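Local coordinates for protein hydrolase, haloacid dehalogenase-like family (Porphyromonas gingivalis, PDB 2I6X) that probably works as a hydrolase of the haloacid dehalogenase (HAD) superfamily, with a Rossmann-like core and a helical cap, its substrate not established, at residues 31-39 and 66-74; 48-56 and 142-150. One frame throughout, in Å; residues are numbered along the deposited sequence. Where two conformers were deposited one is given.

Overall arrangement
Both contacts involve the helical cap that the chain builds after its first core strand, 7-10. Contact 1 lies wholly within that cap, about 23 Å from the centre of the chain, and joins the turn between helices 21-30 and 36-39 to the end of helix 59-70. Contact 2, about 19 Å away between centres, brings the end of cap helix 48-54 against helix 143-146, which follows edge strand 139-142 of the five-stranded parallel sheet. Along the chain the segments alternate: 31-39, 48-56, 66-74, 142-150. Helix 48-54 connects the two sites, since Phe49 packs on Ile36 and Met39. Contact 1 is thus internal to the cap, while contact 2 joins cap to core.

Contact 1. Residues 31-39 and 66-74; sequences IGVADIEEM and LSRYIGKEL
Val33, whose N closes the Schellman motif that ends helix 21-30 at Gly32, packs against Leu66, Ile70 and Leu74 in the helical cap of this HAD-like protein. A beta-branched valine suits the spot: CG1, anti to the backbone N (chi1 -167°), goes mainly to Leu66, 3.9 Å from its CD2, while CG2 reaches Ile70 CD1 at 4.0 Å and Leu74 CD1 at 4.1 Å, so that Ile70 touches both branches. Gly32 has the positive phi of a C-prime residue and, lacking a side chain, leaves Ile70 CD1 3.7 Å from its C. In the conformer described, selenomethionine Met39 continues this tight part, its bend at chi3 (-54°) turning Met39 CE to within 3.6 Å of Leu66 CD2. Its selenium makes a Met-aromatic contact over one face of the Tyr69 ring, offset toward the rim, with Met39 SE 3.5 Å from Tyr69 CE2. Phe28 of helix 21-30 and Val79 of helix 76-83 extend the apolar cluster, and no hydrogen bond crosses between the segments.

Toward solvent the contact loosens. Exposed Asp35 merely skirts the hydroxyl end of Tyr69, itself exposed, and Lys72 runs its aliphatic chain past a backbone carbonyl, with Lys72 CD 3.9 Å from Ile31 O.

Contact 2. Residues 48-56 and 142-150; sequences LFLDLESGR and ASCQMGKYK
Leu50 lays its CD1 methyl over the centre of the Tyr149 ring in a CH-pi contact, 3.8 Å from the centroid and 9° off the ring normal. Leu50 CD2 lies 3.9 Å from Tyr149 OH, so the forked leucine, set roughly perpendicular to the tyrosine side chain, spans the ring from middle to hydroxyl end. Ser54 CB meets the same ring obliquely, 3.5 Å from Tyr149 CD1; the short serine lets the helix backbone lie close to the ring. Ser54 OG faces its own segment, accepting from Arg56 N in an ST turn.

Beside this apolar patch helix 48-54 ends against the start of helix 143-146. A chi1 of 67° turns Ser143 OG to Glu53 O, to which it donates at 2.6 Å from above the carbonyl plane. Gly55, where the chain leaves helix 48-54 with positive phi, has no side chain and lets the backbones close to 4.0 Å between its CA and Cys144 CA. Segment 142-150 leads on to Lys150, salt-bridged to Asp174 and weakly paired with Asp11, consistent with a HAD active-site lysine.

Ser143 OG also takes a hydrogen bond from Thr113 N of the core. One serine hydroxyl therefore couples a carbonyl at the end of a cap helix to the core backbone.

Contact 1. Residues 31-39 and 66-74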
loop_
_atom_site.group_PDB
_atom_site.type_symbol
_atom_site.label_atom_id
_atom_site.label_comp_id
_atom_site.label_asym_id
_atom_site.label_seq_id
_atom_site.Cartn_x
_atom_site.Cartn_y
_atom_site.Cartn_z
ATOM N N ILE A 31 -15.714 9.636 15.489
ATOM C CA ILE A 31 -16.670 10.224 14.543
ATOM C C ILE A 31 -17.909 9.370 14.262
ATOM O O ILE A 31 -18.560 9.538 13.222
ATOM C CB ILE A 31 -16.024 10.643 13.207
ATOM C CG1 ILE A 31 -15.308 9.459 12.552
ATOM C CG2 ILE A 31 -15.137 11.868 13.434
ATOM C CD1 ILE A 31 -14.752 9.728 11.112
ATOM N N GLY A 32 -18.225 8.453 15.180
ATOM C CA GLY A 32 -19.480 7.689 15.129
ATOM C C GLY A 32 -19.483 6.374 14.368
ATOM O O GLY A 32 -20.498 5.679 14.338
ATOM N N VAL A 33 -18.362 6.018 13.747
ATOM C CA VAL A 33 -18.268 4.715 13.072
ATOM C C VAL A 33 -17.966 3.634 14.125
ATOM O O VAL A 33 -16.812 3.236 14.330
ATOM C CB VAL A 33 -17.245 4.711 11.919
ATOM C CG1 VAL A 33 -17.421 3.457 11.075
ATOM C CG2 VAL A 33 -17.396 5.933 11.048
ATOM N N ALA A 34 -19.024 3.188 14.795
ATOM C CA ALA A 34 -18.923 2.368 15.997
ATOM C C ALA A 34 -18.558 0.894 15.738
ATOM O O ALA A 34 -17.858 0.261 16.543
ATOM C CB ALA A 34 -20.232 2.471 16.806
ATOM N N ASP A 35 -19.051 0.359 14.623
ATOM C CA ASP A 35 -18.782 -1.019 14.244
ATOM C C ASP A 35 -17.531 -1.077 13.352
ATOM O O ASP A 35 -17.369 -1.995 12.549
ATOM C CB ASP A 35 -20.000 -1.619 13.535
ATOM C CG ASP A 35 -21.099 -2.007 14.496
ATOM O OD1 ASP A 35 -20.906 -2.946 15.307
ATOM O OD2 ASP A 35 -22.183 -1.383 14.435
ATOM N N ILE A 36 -16.653 -0.085 13.506
ATOM C CA ILE A 36 -15.459 0.041 12.659
ATOM C C ILE A 36 -14.529 -1.170 12.680
ATOM O O ILE A 36 -13.988 -1.553 11.643
ATOM C CB ILE A 36 -14.628 1.342 12.941
ATOM C CG1 ILE A 36 -13.450 1.447 11.958
ATOM C CG2 ILE A 36 -14.168 1.440 14.405
ATOM C CD1 ILE A 36 -13.877 1.721 10.501
ATOM N N GLU A 37 -14.337 -1.746 13.861
ATOM C CA GLU A 37 -13.372 -2.814 14.043
ATOM C C GLU A 37 -13.748 -4.027 13.185
ATOM O O GLU A 37 -12.890 -4.639 12.544
ATOM C CB GLU A 37 -13.278 -3.165 15.523
ATOM C CG GLU A 37 -12.227 -4.197 15.871
ATOM C CD GLU A 37 -11.648 -3.988 17.260
ATOM O OE1 GLU A 37 -11.082 -4.966 17.808
ATOM O OE2 GLU A 37 -11.761 -2.851 17.797
ATOM N N GLU A 38 -15.034 -4.341 13.136
ATOM C CA GLU A 38 -15.478 -5.417 12.269
ATOM C C GLU A 38 -15.512 -5.006 10.787
ATOM O O GLU A 38 -15.294 -5.845 9.909
ATOM C CB GLU A 38 -16.798 -6.049 12.763
ATOM C CG GLU A 38 -18.043 -5.781 11.915
ATOM C CD GLU A 38 -19.308 -5.796 12.743
ATOM O OE1 GLU A 38 -20.085 -6.778 12.656
ATOM O OE2 GLU A 38 -19.512 -4.821 13.498
HETATM N N MSE A 39 -15.785 -3.726 10.524
HETATM C CA MSE A 39 -15.779 -3.189 9.156
HETATM C C MSE A 39 -14.384 -3.276 8.539
HETATM O O MSE A 39 -14.248 -3.507 7.338
HETATM C CB MSE A 39 -16.298 -1.741 9.103
HETATM C CG MSE A 39 -17.834 -1.595 9.151
HETATM SE SE MSE A 39 -18.559 -0.003 8.213
HETATM C CE MSE A 39 -17.503 1.364 9.078
ATOM N N LEU A 66 -21.160 5.488 3.897
ATOM C CA LEU A 66 -20.698 5.356 5.283
ATOM C C LEU A 66 -21.536 6.234 6.209
ATOM O O LEU A 66 -21.877 5.824 7.318
ATOM C CB LEU A 66 -19.217 5.749 5.422
ATOM C CG LEU A 66 -18.246 4.961 6.323
ATOM C CD1 LEU A 66 -17.089 5.850 6.789
ATOM C CD2 LEU A 66 -18.865 4.256 7.523
ATOM N N SER A 67 -21.820 7.453 5.749
ATOM C CA SER A 67 -22.739 8.375 6.418
ATOM C C SER A 67 -24.117 7.721 6.629
ATOM O O SER A 67 -24.631 7.703 7.749
ATOM C CB SER A 67 -22.894 9.650 5.600
ATOM O OG SER A 67 -21.684 10.380 5.574
ATOM N N ARG A 68 -24.691 7.174 5.559
ATOM C CA ARG A 68 -25.959 6.448 5.635
ATOM C C ARG A 68 -25.850 5.331 6.676
ATOM O O ARG A 68 -26.733 5.159 7.494
ATOM C CB ARG A 68 -26.326 5.886 4.255
ATOM C CG ARG A 68 -27.748 5.269 4.104
ATOM C CD ARG A 68 -27.945 4.598 2.697
ATOM N NE ARG A 68 -27.182 5.325 1.663
ATOM C CZ ARG A 68 -27.602 6.429 1.031
ATOM N NH1 ARG A 68 -28.807 6.938 1.285
ATOM N NH2 ARG A 68 -26.821 7.025 0.134
ATOM N N TYR A 69 -24.729 4.617 6.661
ATOM C CA TYR A 69 -24.489 3.473 7.550
ATOM C C TYR A 69 -24.483 3.827 9.049
ATOM O O TYR A 69 -24.997 3.086 9.879
ATOM C CB TYR A 69 -23.186 2.784 7.115
ATOM C CG TYR A 69 -22.804 1.486 7.790
ATOM C CD1 TYR A 69 -23.060 0.258 7.174
ATOM C CD2 TYR A 69 -22.118 1.484 9.011
ATOM C CE1 TYR A 69 -22.678 -0.942 7.778
ATOM C CE2 TYR A 69 -21.732 0.289 9.623
ATOM C CZ TYR A 69 -22.001 -0.913 9.001
ATOM O OH TYR A 69 -21.619 -2.102 9.608
ATOM N N ILE A 70 -23.909 4.962 9.398
ATOM C CA ILE A 70 -23.851 5.338 10.810
ATOM C C ILE A 70 -24.969 6.312 11.232
ATOM O O ILE A 70 -25.145 6.589 12.422
ATOM C CB ILE A 70 -22.433 5.826 11.223
ATOM C CG1 ILE A 70 -22.128 7.212 10.642
ATOM C CG2 ILE A 70 -21.362 4.781 10.792
ATOM C CD1 ILE A 70 -20.849 7.849 11.209
ATOM N N GLY A 71 -25.736 6.789 10.251
ATOM C CA GLY A 71 -26.785 7.785 10.475
ATOM C C GLY A 71 -26.215 9.122 10.894
ATOM O O GLY A 71 -26.725 9.763 11.801
ATOM N N LYS A 72 -25.138 9.532 10.232
ATOM C CA LYS A 72 -24.428 10.762 10.570
ATOM C C LYS A 72 -23.579 11.174 9.379
ATOM O O LYS A 72 -22.886 10.344 8.811
ATOM C CB LYS A 72 -23.533 10.541 11.799
ATOM C CG LYS A 72 -23.145 11.794 12.580
ATOM C CD LYS A 72 -21.926 11.515 13.455
ATOM C CE LYS A 72 -22.185 11.871 14.922
ATOM N NZ LYS A 72 -21.195 11.185 15.828
ATOM N N GLU A 73 -23.630 12.455 9.025
ATOM C CA GLU A 73 -22.886 12.990 7.890
ATOM C C GLU A 73 -21.410 13.172 8.239
ATOM O O GLU A 73 -21.071 13.851 9.216
ATOM C CB GLU A 73 -23.538 14.299 7.419
ATOM C CG GLU A 73 -22.585 15.453 7.104
ATOM C CD GLU A 73 -22.269 15.596 5.628
ATOM O OE1 GLU A 73 -23.097 15.150 4.790
ATOM O OE2 GLU A 73 -21.196 16.172 5.316
ATOM N N LEU A 74 -20.550 12.540 7.439
ATOM C CA LEU A 74 -19.104 12.657 7.544
ATOM C C LEU A 74 -18.575 13.395 6.334
ATOM O O LEU A 74 -19.014 13.171 5.207
ATOM C CB LEU A 74 -18.436 11.274 7.639
ATOM C CG LEU A 74 -19.036 10.364 8.722
ATOM C CD1 LEU A 74 -18.609 8.932 8.536
ATOM C CD2 LEU A 74 -18.700 10.865 10.135
#

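Contact 2. Residues 48-56 and 142-150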
loop_
_atom_site.group_PDB
_atom_site.type_symbol
_atom_site.label_atom_id
_atom_site.label_comp_id
_atom_site.label_asym_id
_atom_site.label_seq_id
_atom_site.Cartn_x
_atom_site.Cartn_y
_atom_site.Cartn_z
ATOM N N LEU A 48 -17.821 -1.999 2.401
ATOM C CA LEU A 48 -17.552 -0.731 1.734
ATOM C C LEU A 48 -16.128 -0.215 1.865
ATOM O O LEU A 48 -15.700 0.539 1.003
ATOM C CB LEU A 48 -18.609 0.364 1.983
ATOM C CG LEU A 48 -19.376 0.574 3.283
ATOM C CD1 LEU A 48 -18.470 1.159 4.325
ATOM C CD2 LEU A 48 -20.586 1.474 3.072
ATOM N N PHE A 49 -15.383 -0.633 2.891
ATOM C CA PHE A 49 -13.953 -0.363 2.881
ATOM C C PHE A 49 -13.241 -1.076 1.730
ATOM O O PHE A 49 -12.301 -0.534 1.169
ATOM C CB PHE A 49 -13.300 -0.639 4.241
ATOM C CG PHE A 49 -13.543 0.460 5.229
ATOM C CD1 PHE A 49 -12.681 1.547 5.310
ATOM C CD2 PHE A 49 -14.678 0.440 6.029
ATOM C CE1 PHE A 49 -12.935 2.569 6.201
ATOM C CE2 PHE A 49 -14.934 1.456 6.915
ATOM C CZ PHE A 49 -14.071 2.524 7.008
ATOM N N LEU A 50 -13.710 -2.268 1.359
ATOM C CA LEU A 50 -13.176 -2.933 0.176
ATOM C C LEU A 50 -13.566 -2.200 -1.099
ATOM O O LEU A 50 -12.791 -2.165 -2.052
ATOM C CB LEU A 50 -13.581 -4.416 0.080
ATOM C CG LEU A 50 -13.129 -5.096 -1.230
ATOM C CD1 LEU A 50 -11.590 -5.153 -1.314
ATOM C CD2 LEU A 50 -13.752 -6.478 -1.476
ATOM N N ASP A 51 -14.769 -1.640 -1.124
ATOM C CA ASP A 51 -15.235 -0.872 -2.279
ATOM C C ASP A 51 -14.343 0.359 -2.441
ATOM O O ASP A 51 -14.080 0.805 -3.560
ATOM C CB ASP A 51 -16.704 -0.461 -2.109
ATOM C CG ASP A 51 -17.664 -1.641 -2.203
ATOM O OD1 ASP A 51 -17.249 -2.740 -2.646
ATOM O OD2 ASP A 51 -18.853 -1.471 -1.836
ATOM N N LEU A 52 -13.871 0.880 -1.315
ATOM C CA LEU A 52 -12.965 2.010 -1.308
ATOM C C LEU A 52 -11.558 1.684 -1.878
ATOM O O LEU A 52 -11.039 2.487 -2.660
ATOM C CB LEU A 52 -12.866 2.623 0.104
ATOM C CG LEU A 52 -11.869 3.776 0.335
ATOM C CD1 LEU A 52 -12.323 5.064 -0.355
ATOM C CD2 LEU A 52 -11.632 4.000 1.816
ATOM N N GLU A 53 -10.968 0.534 -1.489
ATOM C CA GLU A 53 -9.613 0.120 -1.956
ATOM C C GLU A 53 -9.610 -0.268 -3.404
ATOM O O GLU A 53 -8.637 -0.031 -4.103
ATOM C CB GLU A 53 -9.073 -1.133 -1.246
ATOM C CG GLU A 53 -9.163 -1.134 0.238
ATOM C CD GLU A 53 -7.920 -1.734 0.861
ATOM O OE1 GLU A 53 -7.652 -2.942 0.597
ATOM O OE2 GLU A 53 -7.223 -0.962 1.607
ATOM N N SER A 54 -10.682 -0.939 -3.811
ATOM C CA SER A 54 -10.767 -1.555 -5.103
ATOM C C SER A 54 -11.210 -0.551 -6.158
ATOM O O SER A 54 -11.192 -0.848 -7.344
ATOM C CB SER A 54 -11.742 -2.730 -5.046
ATOM O OG SER A 54 -13.093 -2.297 -5.141
ATOM N N GLY A 55 -11.622 0.633 -5.722
ATOM C CA GLY A 55 -12.102 1.650 -6.640
ATOM C C GLY A 55 -13.557 1.495 -7.034
ATOM O O GLY A 55 -14.088 2.345 -7.744
ATOM N N ARG A 56 -14.210 0.429 -6.574
ATOM C CA ARG A 56 -15.607 0.171 -6.936
ATOM C C ARG A 56 -16.539 1.334 -6.534
ATOM O O ARG A 56 -17.399 1.744 -7.314
ATOM C CB ARG A 56 -16.082 -1.162 -6.360
ATOM C CG ARG A 56 -17.419 -1.589 -6.898
ATOM C CD ARG A 56 -17.787 -2.987 -6.457
ATOM N NE ARG A 56 -19.141 -3.315 -6.893
ATOM C CZ ARG A 56 -20.244 -3.022 -6.207
ATOM N NH1 ARG A 56 -21.438 -3.360 -6.697
ATOM N NH2 ARG A 56 -20.153 -2.400 -5.030
ATOM N N ALA A 142 -1.666 1.062 -7.842
ATOM C CA ALA A 142 -2.542 1.307 -6.689
ATOM C C ALA A 142 -3.913 0.713 -6.919
ATOM O O ALA A 142 -4.586 1.081 -7.876
ATOM C CB ALA A 142 -2.673 2.810 -6.427
ATOM N N SER A 143 -4.328 -0.177 -6.020
ATOM C CA SER A 143 -5.606 -0.872 -6.125
ATOM C C SER A 143 -6.780 0.012 -6.572
ATOM O O SER A 143 -7.475 -0.315 -7.536
ATOM C CB SER A 143 -5.929 -1.570 -4.801
ATOM O OG SER A 143 -6.168 -0.628 -3.783
ATOM N N CYS A 144 -6.981 1.142 -5.904
ATOM C CA CYS A 144 -8.115 2.026 -6.219
ATOM C C CYS A 144 -7.998 2.715 -7.577
ATOM O O CYS A 144 -9.006 3.155 -8.129
ATOM C CB CYS A 144 -8.369 3.061 -5.098
ATOM S SG CYS A 144 -6.941 4.115 -4.671
ATOM N N GLN A 145 -6.788 2.815 -8.119
ATOM C CA GLN A 145 -6.653 3.364 -9.471
ATOM C C GLN A 145 -6.935 2.296 -10.536
ATOM O O GLN A 145 -7.210 2.614 -11.673
ATOM C CB GLN A 145 -5.267 3.993 -9.673
ATOM C CG GLN A 145 -4.984 5.127 -8.701
ATOM C CD GLN A 145 -3.657 5.852 -8.941
ATOM O OE1 GLN A 145 -2.579 5.240 -9.031
ATOM N NE2 GLN A 145 -3.736 7.177 -9.026
HETATM N N MSE A 146 -6.869 1.025 -10.155
HETATM C CA MSE A 146 -6.863 -0.037 -11.130
HETATM C C MSE A 146 -8.196 -0.781 -11.193
HETATM O O MSE A 146 -8.469 -1.499 -12.149
HETATM C CB MSE A 146 -5.712 -0.989 -10.826
HETATM C CG MSE A 146 -4.342 -0.352 -10.950
HETATM SE SE MSE A 146 -2.934 -1.474 -10.184
HETATM C CE MSE A 146 -2.609 -2.624 -11.747
ATOM N N GLY A 147 -9.028 -0.576 -10.177
ATOM C CA GLY A 147 -10.223 -1.370 -9.998
ATOM C C GLY A 147 -9.917 -2.831 -9.663
ATOM O O GLY A 147 -10.718 -3.703 -9.980
ATOM N N LYS A 148 -8.764 -3.107 -9.041
ATOM C CA LYS A 148 -8.405 -4.479 -8.659
ATOM C C LYS A 148 -7.648 -4.419 -7.334
ATOM O O LYS A 148 -7.206 -3.344 -6.917
ATOM C CB LYS A 148 -7.522 -5.182 -9.710
ATOM C CG LYS A 148 -7.974 -5.115 -11.158
ATOM C CD LYS A 148 -6.922 -5.707 -12.063
ATOM C CE LYS A 148 -7.531 -6.184 -13.384
ATOM N NZ LYS A 148 -7.576 -5.167 -14.463
ATOM N N TYR A 149 -7.490 -5.561 -6.673
ATOM C CA TYR A 149 -6.903 -5.564 -5.336
ATOM C C TYR A 149 -6.223 -6.866 -5.089
ATOM O O TYR A 149 -6.675 -7.899 -5.532
ATOM C CB TYR A 149 -7.955 -5.275 -4.227
ATOM C CG TYR A 149 -9.169 -6.194 -4.253
ATOM C CD1 TYR A 149 -10.251 -5.945 -5.138
ATOM C CD2 TYR A 149 -9.251 -7.311 -3.412
ATOM C CE1 TYR A 149 -11.371 -6.787 -5.185
ATOM C CE2 TYR A 149 -10.378 -8.174 -3.468
ATOM C CZ TYR A 149 -11.426 -7.893 -4.351
ATOM O OH TYR A 149 -12.541 -8.724 -4.404
ATOM N N LYS A 150 -5.121 -6.801 -4.372
ATOM C CA LYS A 150 -4.474 -7.985 -3.837
ATOM C C LYS A 150 -5.420 -8.598 -2.801
ATOM O O LYS A 150 -6.132 -7.871 -2.125
ATOM C CB LYS A 150 -3.171 -7.595 -3.168
ATOM C CG LYS A 150 -2.170 -6.990 -4.107
ATOM C CD LYS A 150 -0.844 -6.655 -3.390
ATOM C CE LYS A 150 -1.014 -5.424 -2.535
ATOM N NZ LYS A 150 0.210 -5.148 -1.761
#